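Side-chain contacts in GH5 (Bacteroidetes bacterium AC2a, PDB 4YHE), which probably hydrolyses the internal beta-1,4-glucosidic bonds of cellulose, acting as an endoglucanase of glycoside hydrolase family 5: residues L120-A125 with Y183-E188; F159-E164 with D195-A200; L225-D230 with N234-A239. One frame throughout, in Å; residues are numbered along the deposited sequence.

Contact 1: residues L120-A125 with Y183-E188; sequences LDLPAA and YRVLNE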
ATOM      1  N   LEU A 120      -5.232 -14.710  10.206  1.00 23.25           N
ATOM      2  CA  LEU A 120      -4.904 -13.434  10.812  1.00 23.06           C
ATOM      3  C   LEU A 120      -6.193 -12.642  11.096  1.00 24.76           C
ATOM      4  O   LEU A 120      -6.656 -11.841  10.283  1.00 25.03           O
ATOM      5  CB  LEU A 120      -3.945 -12.717   9.858  1.00 23.86           C
ATOM      6  CG  LEU A 120      -3.292 -11.438  10.298  1.00 23.12           C
ATOM      7  CD1 LEU A 120      -2.629 -11.588  11.662  1.00 23.40           C
ATOM      8  CD2 LEU A 120      -2.273 -11.032   9.225  1.00 23.58           C
ATOM      9  N   ASP A 121      -6.799 -12.926  12.259  1.00 25.97           N
ATOM     10  CA  ASP A 121      -8.203 -12.639  12.520  1.00 26.55           C
ATOM     11  C   ASP A 121      -8.308 -11.690  13.705  1.00 25.72           C
ATOM     12  O   ASP A 121      -8.186 -12.110  14.844  1.00 23.53           O
ATOM     13  CB  ASP A 121      -8.918 -13.970  12.836  1.00 27.45           C
ATOM     14  CG  ASP A 121     -10.422 -13.838  12.966  1.00 29.66           C
ATOM     15  OD1 ASP A 121     -10.945 -12.783  13.387  1.00 29.72           O
ATOM     16  OD2 ASP A 121     -11.109 -14.839  12.695  1.00 32.12           O
ATOM     17  N   LEU A 122      -8.553 -10.410  13.436  1.00 25.63           N
ATOM     18  CA  LEU A 122      -8.507  -9.414  14.502  1.00 24.76           C
ATOM     19  C   LEU A 122      -9.643  -9.559  15.560  1.00 23.90           C
ATOM     20  O   LEU A 122      -9.365  -9.557  16.739  1.00 24.05           O
ATOM     21  CB  LEU A 122      -8.465  -7.999  13.914  1.00 23.40           C
ATOM     22  CG  LEU A 122      -8.402  -6.876  14.964  1.00 23.64           C
ATOM     23  CD1 LEU A 122      -7.098  -6.890  15.725  1.00 23.47           C
ATOM     24  CD2 LEU A 122      -8.604  -5.543  14.276  1.00 23.59           C
ATOM     25  N   PRO A 123     -10.914  -9.655  15.135  1.00 24.98           N
ATOM     26  CA  PRO A 123     -11.958  -9.850  16.158  1.00 25.82           C
ATOM     27  C   PRO A 123     -11.738 -11.101  16.997  1.00 25.14           C
ATOM     28  O   PRO A 123     -11.940 -11.063  18.217  1.00 25.40           O
ATOM     29  CB  PRO A 123     -13.246  -9.981  15.332  1.00 25.78           C
ATOM     30  CG  PRO A 123     -12.947  -9.254  14.056  1.00 25.19           C
ATOM     31  CD  PRO A 123     -11.491  -9.472  13.792  1.00 24.33           C
ATOM     32  N   ALA A 124     -11.306 -12.185  16.369  1.00 25.45           N
ATOM     33  CA  ALA A 124     -10.986 -13.418  17.107  1.00 27.26           C
ATOM     34  C   ALA A 124      -9.898 -13.213  18.156  1.00 26.29           C
ATOM     35  O   ALA A 124      -9.971 -13.755  19.270  1.00 22.98           O
ATOM     36  CB  ALA A 124     -10.597 -14.533  16.148  1.00 26.79           C
ATOM     37  N   ALA A 125      -8.906 -12.389  17.824  1.00 24.99           N
ATOM     38  CA  ALA A 125      -7.834 -12.044  18.754  1.00 24.37           C
ATOM     39  C   ALA A 125      -8.266 -11.151  19.922  1.00 25.33           C
ATOM     40  O   ALA A 125      -7.745 -11.273  21.042  1.00 24.77           O
ATOM     41  CB  ALA A 125      -6.717 -11.337  17.990  1.00 23.92           C
ATOM     42  N   TYR A 183      -7.554  -1.411  18.353  1.00 17.99           N
ATOM     43  CA  TYR A 183      -6.329  -0.650  18.067  1.00 18.55           C
ATOM     44  C   TYR A 183      -5.158  -1.182  18.878  1.00 19.30           C
ATOM     45  O   TYR A 183      -4.036  -1.242  18.397  1.00 19.55           O
ATOM     46  CB  TYR A 183      -6.491   0.826  18.375  1.00 17.65           C
ATOM     47  CG  TYR A 183      -7.618   1.494  17.669  1.00 16.91           C
ATOM     48  CD1 TYR A 183      -7.898   1.223  16.347  1.00 17.62           C
ATOM     49  CD2 TYR A 183      -8.434   2.391  18.339  1.00 17.18           C
ATOM     50  CE1 TYR A 183      -8.936   1.872  15.703  1.00 17.66           C
ATOM     51  CE2 TYR A 183      -9.479   3.008  17.722  1.00 16.94           C
ATOM     52  CZ  TYR A 183      -9.735   2.748  16.414  1.00 17.21           C
ATOM     53  OH  TYR A 183     -10.791   3.350  15.808  1.00 17.74           O
ATOM     54  N   ARG A 184      -5.412  -1.579  20.114  1.00 19.14           N
ATOM     55  CA  ARG A 184      -4.370  -2.133  20.946  1.00 20.60           C
ATOM     56  C   ARG A 184      -3.784  -3.438  20.370  1.00 19.15           C
ATOM     57  O   ARG A 184      -2.582  -3.610  20.320  1.00 18.26           O
ATOM     58  CB  ARG A 184      -4.900  -2.395  22.370  1.00 23.12           C
ATOM     59  CG  ARG A 184      -3.852  -3.000  23.302  1.00 27.24           C
ATOM     60  CD  ARG A 184      -4.248  -2.910  24.779  1.00 31.10           C
ATOM     61  NE  ARG A 184      -4.238  -1.527  25.311  1.00 34.10           N
ATOM     62  CZ  ARG A 184      -3.145  -0.840  25.656  1.00 34.41           C
ATOM     63  NH1 ARG A 184      -1.932  -1.376  25.518  1.00 36.66           N
ATOM     64  NH2 ARG A 184      -3.247   0.398  26.144  1.00 35.07           N
ATOM     65  N   VAL A 185      -4.638  -4.378  20.012  1.00 19.23           N
ATOM     66  CA  VAL A 185      -4.155  -5.648  19.469  1.00 18.64           C
ATOM     67  C   VAL A 185      -3.393  -5.400  18.165  1.00 18.52           C
ATOM     68  O   VAL A 185      -2.359  -6.004  17.949  1.00 18.86           O
ATOM     69  CB  VAL A 185      -5.288  -6.634  19.207  1.00 20.74           C
ATOM     70  CG1 VAL A 185      -4.786  -7.870  18.489  1.00 20.03           C
ATOM     71  CG2 VAL A 185      -5.943  -7.031  20.520  1.00 20.54           C
ATOM     72  N   LEU A 186      -3.891  -4.512  17.301  1.00 18.59           N
ATOM     73  CA  LEU A 186      -3.135  -4.205  16.073  1.00 17.62           C
ATOM     74  C   LEU A 186      -1.734  -3.701  16.434  1.00 17.91           C
ATOM     75  O   LEU A 186      -0.747  -4.129  15.829  1.00 18.58           O
ATOM     76  CB  LEU A 186      -3.896  -3.219  15.189  1.00 17.76           C
ATOM     77  CG  LEU A 186      -3.129  -2.748  13.948  1.00 16.49           C
ATOM     78  CD1 LEU A 186      -2.643  -3.908  13.096  1.00 16.47           C
ATOM     79  CD2 LEU A 186      -4.000  -1.813  13.120  1.00 17.35           C
ATOM     80  N   ASN A 187      -1.641  -2.786  17.408  1.00 17.58           N
ATOM     81  CA  ASN A 187      -0.359  -2.304  17.880  1.00 18.92           C
ATOM     82  C   ASN A 187       0.543  -3.406  18.385  1.00 18.89           C
ATOM     83  O   ASN A 187       1.701  -3.430  18.045  1.00 17.94           O
ATOM     84  CB  ASN A 187      -0.520  -1.192  18.910  1.00 19.49           C
ATOM     85  CG  ASN A 187      -0.920   0.130  18.278  1.00 19.16           C
ATOM     86  OD1 ASN A 187      -0.510   0.479  17.163  1.00 19.77           O
ATOM     87  ND2 ASN A 187      -1.724   0.868  18.978  1.00 20.15           N
ATOM     88  N   GLU A 188      -0.003  -4.354  19.144  1.00 18.79           N
ATOM     89  CA  GLU A 188       0.747  -5.523  19.562  1.00 19.90           C
ATOM     90  C   GLU A 188       1.257  -6.379  18.375  1.00 20.15           C
ATOM     91  O   GLU A 188       2.390  -6.894  18.404  1.00 22.31           O
ATOM     92  CB  GLU A 188      -0.114  -6.415  20.454  1.00 19.94           C
ATOM     93  CG  GLU A 188      -0.536  -5.757  21.753  1.00 21.35           C
ATOM     94  CD  GLU A 188      -1.555  -6.591  22.522  1.00 23.36           C
ATOM     95  OE1 GLU A 188      -1.771  -7.756  22.174  1.00 23.94           O
ATOM     96  OE2 GLU A 188      -2.154  -6.065  23.464  1.00 26.93           O
TER
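Val185 turns its side chain from helix 181-199 onto the short helix 122-127, where it meets Leu122 and Ala125. Its CG1 branch does the touching: placed anti to the backbone N (chi1 173°), this methyl approaches Leu122 CD1 at 3.7 Å and also rests against Ala125 CB, at 4.0 Å. Leu122 is itself extended, with CG anti to its own backbone N (chi1 -179°); the two side chains run alongside one another in opposite senses, and Leu122 CD1 also lies 3.9 Å from Val185 CB. Valine's short apolar side chain suits the narrow gap between two helices, with CG1 reaching both partners, while the small Ala125 lets the helices come near, its CA lying 7.4 Å from the CA of Val185. One residue further on, Leu186 adds only the margin of the contact; Leu122 CD1 lies 4.3 Å from its backbone N. Glu188, beyond the apolar patch, carries its carboxylate to Lys136 in a salt bridge and to Asn132 in a hydrogen bond, both on helix 129-149, and the Asn132 side chain in turn touches both Ala125 and Val185. At the N terminus of the short helix, Asp121 is the N-cap: OD1 accepts from Ala124 N at 3.1 Å, a nearly straight bond (162°) that arrives from above the carboxylate plane. The arrangement is that of a (beta/alpha)8, or TIM, barrel with an additional short helix between strand 97-101 and helix 129-149, packed by apolar side chains onto the outer helix 181-199.

Contact 2: residues F159-E164 with D195-A200; sequences FETLNE and DAIRAA
Phe159 and Ile197 pack side by side where barrel strand 157-160 is covered by helix 181-199, the first two elements of a beta-alpha-beta unit of the TIM barrel that strand 209-212 completes. The aromatic ring is met at its edge, near its plane: Ile197 CG2 comes to 3.6 Å from Phe159 CD2 and to 4.0 Å from Phe159 CE2. Ile197 has CG2 anti to the backbone N and CG1 beside it (chi1 -67°), which spreads its branches so that CG2 takes the ring edge while the longer arm runs back toward the strand. A beta-branched, four-carbon side chain thus fills the layer between sheet and helix, and the ring offers its CD2–CE2 edge to the CG2 methyl. At the margin, Thr161 lends its CG2 methyl to Ile197 CD1 at 4.4 Å, whereas its hydroxyl is hydrogen-bonded to Asn190 on the same helix, an amphipathic choice for a place where apolar packing meets a polar group. Alternation along the strand sends Glu160 the other way, to a salt bridge with Arg59 and a hydrogen bond with Tyr292. In the next shell, Trp143 of helix 129-149 and Ile209 of strand 209-212 both touch Ile197, Ile146 touches Phe159, and Trp143 also hydrogen-bonds the carbonyl of Thr161. At the end of the isoleucine arm, CD1 of Ile197 lies 4.0 Å from CB of Phe159.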
ATOM      1  N   PHE A 159      10.240  -4.339   4.297  1.00 15.52           N
ATOM      2  CA  PHE A 159       9.202  -5.240   4.763  1.00 16.71           C
ATOM      3  C   PHE A 159       8.048  -4.399   5.316  1.00 16.75           C
ATOM      4  O   PHE A 159       8.274  -3.512   6.151  1.00 17.75           O
ATOM      5  CB  PHE A 159       9.684  -6.152   5.889  1.00 17.99           C
ATOM      6  CG  PHE A 159      10.717  -7.171   5.492  1.00 18.78           C
ATOM      7  CD1 PHE A 159      11.017  -7.441   4.175  1.00 18.91           C
ATOM      8  CD2 PHE A 159      11.374  -7.890   6.476  1.00 19.77           C
ATOM      9  CE1 PHE A 159      11.971  -8.384   3.853  1.00 19.52           C
ATOM     10  CE2 PHE A 159      12.329  -8.848   6.168  1.00 20.43           C
ATOM     11  CZ  PHE A 159      12.628  -9.095   4.850  1.00 21.40           C
ATOM     12  N   GLU A 160       6.827  -4.698   4.876  1.00 15.41           N
ATOM     13  CA  GLU A 160       5.622  -4.088   5.411  1.00 15.18           C
ATOM     14  C   GLU A 160       4.892  -5.170   6.212  1.00 15.24           C
ATOM     15  O   GLU A 160       4.581  -6.229   5.669  1.00 15.99           O
ATOM     16  CB  GLU A 160       4.791  -3.552   4.270  1.00 15.34           C
ATOM     17  CG  GLU A 160       3.434  -2.985   4.642  1.00 15.79           C
ATOM     18  CD  GLU A 160       2.650  -2.638   3.390  1.00 16.45           C
ATOM     19  OE1 GLU A 160       2.990  -1.635   2.692  1.00 16.41           O
ATOM     20  OE2 GLU A 160       1.717  -3.415   3.090  1.00 17.84           O
ATOM     21  N   THR A 161       4.664  -4.911   7.495  1.00 14.96           N
ATOM     22  CA  THR A 161       4.316  -5.966   8.444  1.00 15.88           C
ATOM     23  C   THR A 161       3.018  -6.691   8.141  1.00 17.41           C
ATOM     24  O   THR A 161       2.934  -7.920   8.316  1.00 19.42           O
ATOM     25  CB  THR A 161       4.227  -5.440   9.890  1.00 16.49           C
ATOM     26  OG1 THR A 161       3.362  -4.305   9.970  1.00 17.10           O
ATOM     27  CG2 THR A 161       5.585  -5.039  10.380  1.00 16.71           C
ATOM     28  N   LEU A 162       2.011  -5.906   7.774  1.00 16.24           N
ATOM     29  CA  LEU A 162       0.629  -6.328   7.612  1.00 18.88           C
ATOM     30  C   LEU A 162       0.003  -5.405   6.577  1.00 17.32           C
ATOM     31  O   LEU A 162       0.589  -4.380   6.228  1.00 17.09           O
ATOM     32  CB  LEU A 162      -0.143  -6.140   8.913  1.00 20.36           C
ATOM     33  CG  LEU A 162       0.460  -6.781  10.154  1.00 21.25           C
ATOM     34  CD1 LEU A 162      -0.260  -6.295  11.397  1.00 23.09           C
ATOM     35  CD2 LEU A 162       0.295  -8.278  10.023  1.00 23.67           C
ATOM     36  N   ASN A 163      -1.184  -5.761   6.119  1.00 16.09           N
ATOM     37  CA  ASN A 163      -1.927  -4.961   5.169  1.00 16.46           C
ATOM     38  C   ASN A 163      -3.062  -4.127   5.807  1.00 17.17           C
ATOM     39  O   ASN A 163      -2.790  -3.089   6.443  1.00 16.60           O
ATOM     40  CB  ASN A 163      -2.408  -5.834   4.018  1.00 16.91           C
ATOM     41  CG  ASN A 163      -3.034  -5.030   2.903  1.00 16.74           C
ATOM     42  OD1 ASN A 163      -2.511  -3.960   2.523  1.00 16.37           O
ATOM     43  ND2 ASN A 163      -4.190  -5.495   2.404  1.00 16.56           N
ATOM     44  N   GLU A 164      -4.315  -4.547   5.636  1.00 17.13           N
ATOM     45  CA  GLU A 164      -5.452  -3.747   6.059  1.00 16.93           C
ATOM     46  C   GLU A 164      -6.162  -4.524   7.151  1.00 17.70           C
ATOM     47  O   GLU A 164      -6.960  -5.410   6.863  1.00 17.82           O
ATOM     48  CB  GLU A 164      -6.387  -3.474   4.886  1.00 17.46           C
ATOM     49  CG  GLU A 164      -5.804  -2.507   3.837  1.00 18.15           C
ATOM     50  CD  GLU A 164      -6.811  -2.125   2.768  1.00 19.85           C
ATOM     51  OE1 GLU A 164      -7.836  -2.840   2.637  1.00 18.65           O
ATOM     52  OE2 GLU A 164      -6.570  -1.125   2.044  1.00 20.60           O
ATOM     53  N   ASP A 195       9.716  -7.245  16.025  1.00 22.88           N
ATOM     54  CA  ASP A 195      10.597  -8.077  16.836  1.00 24.17           C
ATOM     55  C   ASP A 195      11.157  -9.231  15.970  1.00 23.91           C
ATOM     56  O   ASP A 195      12.373  -9.428  15.879  1.00 22.61           O
ATOM     57  CB  ASP A 195       9.842  -8.655  18.043  1.00 24.05           C
ATOM     58  CG  ASP A 195       9.495  -7.595  19.119  1.00 25.25           C
ATOM     59  OD1 ASP A 195       9.980  -6.432  19.078  1.00 24.09           O
ATOM     60  OD2 ASP A 195       8.705  -7.958  20.000  1.00 24.76           O
ATOM     61  N   ALA A 196      10.253  -9.960  15.318  1.00 23.41           N
ATOM     62  CA  ALA A 196      10.608 -11.094  14.441  1.00 22.73           C
ATOM     63  C   ALA A 196      11.590 -10.715  13.329  1.00 23.35           C
ATOM     64  O   ALA A 196      12.585 -11.419  13.094  1.00 22.81           O
ATOM     65  CB  ALA A 196       9.361 -11.716  13.844  1.00 22.23           C
ATOM     66  N   ILE A 197      11.321  -9.610  12.661  1.00 21.92           N
ATOM     67  CA  ILE A 197      12.172  -9.144  11.576  1.00 22.92           C
ATOM     68  C   ILE A 197      13.582  -8.837  12.080  1.00 24.90           C
ATOM     69  O   ILE A 197      14.592  -9.268  11.489  1.00 23.54           O
ATOM     70  CB  ILE A 197      11.540  -7.942  10.862  1.00 22.66           C
ATOM     71  CG1 ILE A 197      10.264  -8.413  10.131  1.00 23.24           C
ATOM     72  CG2 ILE A 197      12.510  -7.307   9.876  1.00 22.73           C
ATOM     73  CD1 ILE A 197       9.313  -7.304   9.683  1.00 23.22           C
ATOM     74  N   ARG A 198      13.648  -8.121  13.191  1.00 26.31           N
ATOM     75  CA  ARG A 198      14.929  -7.778  13.805  1.00 26.10           C
ATOM     76  C   ARG A 198      15.662  -9.025  14.276  1.00 24.29           C
ATOM     77  O   ARG A 198      16.868  -9.057  14.159  1.00 28.41           O
ATOM     78  CB  ARG A 198      14.744  -6.799  14.966  1.00 24.74           C
ATOM     79  CG  ARG A 198      14.140  -5.461  14.559  1.00 25.34           C
ATOM     80  CD  ARG A 198      14.893  -4.760  13.448  1.00 23.82           C
ATOM     81  NE  ARG A 198      14.302  -3.460  13.134  1.00 23.76           N
ATOM     82  CZ  ARG A 198      14.368  -2.843  11.952  1.00 23.74           C
ATOM     83  NH1 ARG A 198      14.961  -3.409  10.906  1.00 24.45           N
ATOM     84  NH2 ARG A 198      13.793  -1.657  11.797  1.00 23.67           N
ATOM     85  N   ALA A 199      14.946 -10.043  14.765  1.00 23.84           N
ATOM     86  CA  ALA A 199      15.576 -11.321  15.170  1.00 24.55           C
ATOM     87  C   ALA A 199      16.064 -12.192  13.985  1.00 26.53           C
ATOM     88  O   ALA A 199      16.753 -13.188  14.186  1.00 27.44           O
ATOM     89  CB  ALA A 199      14.635 -12.133  16.053  1.00 23.37           C
ATOM     90  N   ALA A 200      15.707 -11.846  12.756  1.00 26.52           N
ATOM     91  CA  ALA A 200      15.998 -12.714  11.615  1.00 28.99           C
ATOM     92  C   ALA A 200      17.429 -12.553  11.117  1.00 30.40           C
ATOM     93  O   ALA A 200      17.867 -13.315  10.250  1.00 32.69           O
ATOM     94  CB  ALA A 200      15.003 -12.442  10.478  1.00 29.27           C
TER

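Contact 3: residues L225-D230 with N234-A239; sequences LVLPED and NRLMVA
Leu236 holds CG anti to its carbonyl carbon (chi1 -65°), which turns its methyls toward the loop 225-230, and Asp230 swings its carboxylate to the side remote from its own backbone N (chi1 -155°), to lie beside them. Leu236 CD1 reaches Pro228, lying 3.3 Å from Pro228 O and 4.0 Å from Pro228 CD, while its CD2 lies 3.8 Å from Asp230 OD2 as the two side chains pass in opposite directions. A long, forked residue suits the spot, since one methyl meets the proline and the other runs beside the acid. The acid is held at both oxygens: OD1 forms a salt bridge with Arg198 of helix 181-199, and OD2 accepts from a water at 2.7 Å. That water takes the N-H of Arg235 at 3.0 Å, so it bridges the loop and the residue just before the strand; no direct hydrogen bond joins the segments, whose touching parts run nearly antiparallel (171°). Further along, Leu227 CD2 meets Val238 CG2 at 4.0 Å, the two side chains lying roughly perpendicular, and Leu225 adds a looser apolar touch to Val238. Around this reversal of the chain, Pro228 packs on helix 181-199 and Val238 on helix 270-285, while strand 236-242 lies between parallel strands 209-212 and 291-296 of the barrel.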
ATOM      1  N   LEU A 225      -2.198   4.691  15.998  1.00 16.49           N
ATOM      2  CA  LEU A 225      -1.021   3.878  15.774  1.00 17.55           C
ATOM      3  C   LEU A 225       0.050   4.224  16.794  1.00 17.52           C
ATOM      4  O   LEU A 225       0.335   5.402  17.047  1.00 17.64           O
ATOM      5  CB  LEU A 225      -0.433   4.089  14.368  1.00 19.14           C
ATOM      6  CG  LEU A 225       0.924   3.407  14.096  1.00 19.66           C
ATOM      7  CD1 LEU A 225       0.968   2.933  12.656  1.00 21.06           C
ATOM      8  CD2 LEU A 225       2.097   4.342  14.375  1.00 20.88           C
ATOM      9  N   VAL A 226       0.632   3.180  17.354  1.00 18.06           N
ATOM     10  CA  VAL A 226       1.815   3.258  18.185  1.00 18.42           C
ATOM     11  C   VAL A 226       2.968   2.650  17.413  1.00 19.42           C
ATOM     12  O   VAL A 226       2.926   1.486  17.031  1.00 19.08           O
ATOM     13  CB  VAL A 226       1.601   2.555  19.534  1.00 18.67           C
ATOM     14  CG1 VAL A 226       2.897   2.501  20.359  1.00 19.54           C
ATOM     15  CG2 VAL A 226       0.578   3.338  20.317  1.00 17.96           C
ATOM     16  N   LEU A 227       3.978   3.469  17.127  1.00 19.82           N
ATOM     17  CA  LEU A 227       5.197   2.956  16.492  1.00 21.22           C
ATOM     18  C   LEU A 227       5.888   1.939  17.384  1.00 19.80           C
ATOM     19  O   LEU A 227       6.203   2.252  18.524  1.00 19.65           O
ATOM     20  CB  LEU A 227       6.166   4.092  16.201  1.00 21.35           C
ATOM     21  CG  LEU A 227       5.671   5.072  15.176  1.00 21.37           C
ATOM     22  CD1 LEU A 227       6.469   6.353  15.297  1.00 21.79           C
ATOM     23  CD2 LEU A 227       5.818   4.480  13.769  1.00 22.18           C
ATOM     24  N   PRO A 228       6.140   0.716  16.884  1.00 19.21           N
ATOM     25  CA  PRO A 228       6.783  -0.264  17.770  1.00 19.26           C
ATOM     26  C   PRO A 228       8.127   0.191  18.347  1.00 20.27           C
ATOM     27  O   PRO A 228       8.837   0.983  17.735  1.00 18.68           O
ATOM     28  CB  PRO A 228       6.987  -1.488  16.854  1.00 19.66           C
ATOM     29  CG  PRO A 228       5.820  -1.403  15.902  1.00 19.47           C
ATOM     30  CD  PRO A 228       5.629   0.078  15.654  1.00 19.01           C
ATOM     31  N   GLU A 229       8.438  -0.304  19.529  1.00 21.80           N
ATOM     32  CA  GLU A 229       9.790  -0.161  20.090  1.00 24.55           C
ATOM     33  C   GLU A 229      10.755  -0.966  19.228  1.00 23.81           C
ATOM     34  O   GLU A 229      10.490  -2.127  18.956  1.00 22.77           O
ATOM     35  CB  GLU A 229       9.812  -0.680  21.520  1.00 26.51           C
ATOM     36  CG  GLU A 229       9.033   0.182  22.485  1.00 28.74           C
ATOM     37  CD  GLU A 229       9.632   1.577  22.626  1.00 31.88           C
ATOM     38  OE1 GLU A 229      10.785   1.687  23.097  1.00 34.71           O
ATOM     39  OE2 GLU A 229       8.967   2.570  22.259  1.00 32.26           O
ATOM     40  N   ASP A 230      11.836  -0.334  18.772  1.00 22.80           N
ATOM     41  CA  ASP A 230      12.727  -0.942  17.803  1.00 23.31           C
ATOM     42  C   ASP A 230      14.130  -1.049  18.417  1.00 25.92           C
ATOM     43  O   ASP A 230      14.444  -0.331  19.367  1.00 25.53           O
ATOM     44  CB  ASP A 230      12.776  -0.105  16.517  1.00 22.56           C
ATOM     45  CG  ASP A 230      13.173  -0.931  15.278  1.00 21.61           C
ATOM     46  OD1 ASP A 230      13.526  -2.136  15.419  1.00 20.79           O
ATOM     47  OD2 ASP A 230      13.135  -0.363  14.169  1.00 23.84           O
ATOM     48  N   ASN A 234      15.150   5.173  13.807  1.00 22.80           N
ATOM     49  CA  ASN A 234      14.828   5.739  12.523  1.00 24.23           C
ATOM     50  C   ASN A 234      14.748   4.753  11.364  1.00 21.42           C
ATOM     51  O   ASN A 234      15.092   5.092  10.248  1.00 21.80           O
ATOM     52  CB  ASN A 234      15.803   6.874  12.200  1.00 23.05           C
ATOM     53  CG  ASN A 234      15.990   7.802  13.359  1.00 25.69           C
ATOM     54  OD1 ASN A 234      17.046   7.812  14.006  1.00 27.02           O
ATOM     55  ND2 ASN A 234      14.966   8.570  13.654  1.00 24.91           N
ATOM     56  N   ARG A 235      14.256   3.551  11.641  1.00 22.39           N
ATOM     57  CA  ARG A 235      14.073   2.529  10.615  1.00 21.95           C
ATOM     58  C   ARG A 235      12.611   2.043  10.486  1.00 20.99           C
ATOM     59  O   ARG A 235      12.352   0.986   9.897  1.00 18.83           O
ATOM     60  CB  ARG A 235      15.023   1.348  10.876  1.00 24.01           C
ATOM     61  CG  ARG A 235      16.495   1.728  10.759  1.00 27.42           C
ATOM     62  CD  ARG A 235      16.899   1.973   9.314  1.00 30.85           C
ATOM     63  NE  ARG A 235      18.151   2.717   9.185  1.00 36.37           N
ATOM     64  CZ  ARG A 235      18.959   2.681   8.127  1.00 38.86           C
ATOM     65  NH1 ARG A 235      18.693   1.908   7.088  1.00 40.11           N
ATOM     66  NH2 ARG A 235      20.079   3.409   8.124  1.00 43.43           N
ATOM     67  N   LEU A 236      11.660   2.825  10.998  1.00 19.98           N
ATOM     68  CA  LEU A 236      10.219   2.534  10.807  1.00 20.06           C
ATOM     69  C   LEU A 236       9.580   3.570   9.887  1.00 19.29           C
ATOM     70  O   LEU A 236       9.979   4.736   9.887  1.00 20.50           O
ATOM     71  CB  LEU A 236       9.490   2.513  12.148  1.00 20.87           C
ATOM     72  CG  LEU A 236       9.871   1.407  13.159  1.00 21.91           C
ATOM     73  CD1 LEU A 236       9.098   1.545  14.456  1.00 21.31           C
ATOM     74  CD2 LEU A 236       9.664   0.030  12.599  1.00 22.46           C
ATOM     75  N   MET A 237       8.642   3.130   9.045  1.00 17.82           N
ATOM     76  CA  MET A 237       7.849   4.002   8.192  1.00 17.38           C
ATOM     77  C   MET A 237       6.376   3.689   8.423  1.00 16.94           C
ATOM     78  O   MET A 237       6.016   2.537   8.711  1.00 16.00           O
ATOM     79  CB  MET A 237       8.164   3.798   6.701  1.00 19.11           C
ATOM     80  CG  MET A 237       9.644   3.682   6.357  1.00 19.65           C
ATOM     81  SD  MET A 237       9.980   4.002   4.624  1.00 22.59           S
ATOM     82  CE  MET A 237       9.360   2.453   3.976  1.00 20.63           C
ATOM     83  N   VAL A 238       5.542   4.713   8.288  1.00 17.00           N
ATOM     84  CA  VAL A 238       4.097   4.565   8.481  1.00 17.37           C
ATOM     85  C   VAL A 238       3.511   4.335   7.110  1.00 14.97           C
ATOM     86  O   VAL A 238       3.736   5.102   6.198  1.00 14.23           O
ATOM     87  CB  VAL A 238       3.449   5.786   9.155  1.00 18.35           C
ATOM     88  CG1 VAL A 238       1.927   5.625   9.209  1.00 19.31           C
ATOM     89  CG2 VAL A 238       3.995   5.966  10.572  1.00 19.14           C
ATOM     90  N   ALA A 239       2.807   3.224   6.977  1.00 14.85           N
ATOM     91  CA  ALA A 239       2.098   2.871   5.746  1.00 14.87           C
ATOM     92  C   ALA A 239       0.651   3.277   5.879  1.00 14.29           C
ATOM     93  O   ALA A 239      -0.001   2.926   6.870  1.00 15.34           O
ATOM     94  CB  ALA A 239       2.163   1.372   5.534  1.00 15.21           C
TER
HETATM   95  O   HOH W   1      13.479   2.280  14.212  1.00 21.63           O

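From the N terminus, the first segment of contact 1 comes at 120-125, and 159-164 of contact 2 follows. Helix 181-199 then closes both: 183-188 completes contact 1 across 57 intervening residues, and 195-200 completes contact 2 across 30, so the two loops cross. Leu162 packs against both Leu120 and Leu186 where they adjoin. Contact 3 opens only afterwards, in series, and closes over three intervening residues. It is tied back by the Arg198–Asp230 salt bridge and probably by a hydrogen bond from Val226 N to Asn187 OD1. Together they join helix 181-199 to the short helix 122-127 and to strand 157-160, and the loop 225-230 to strand 236-242.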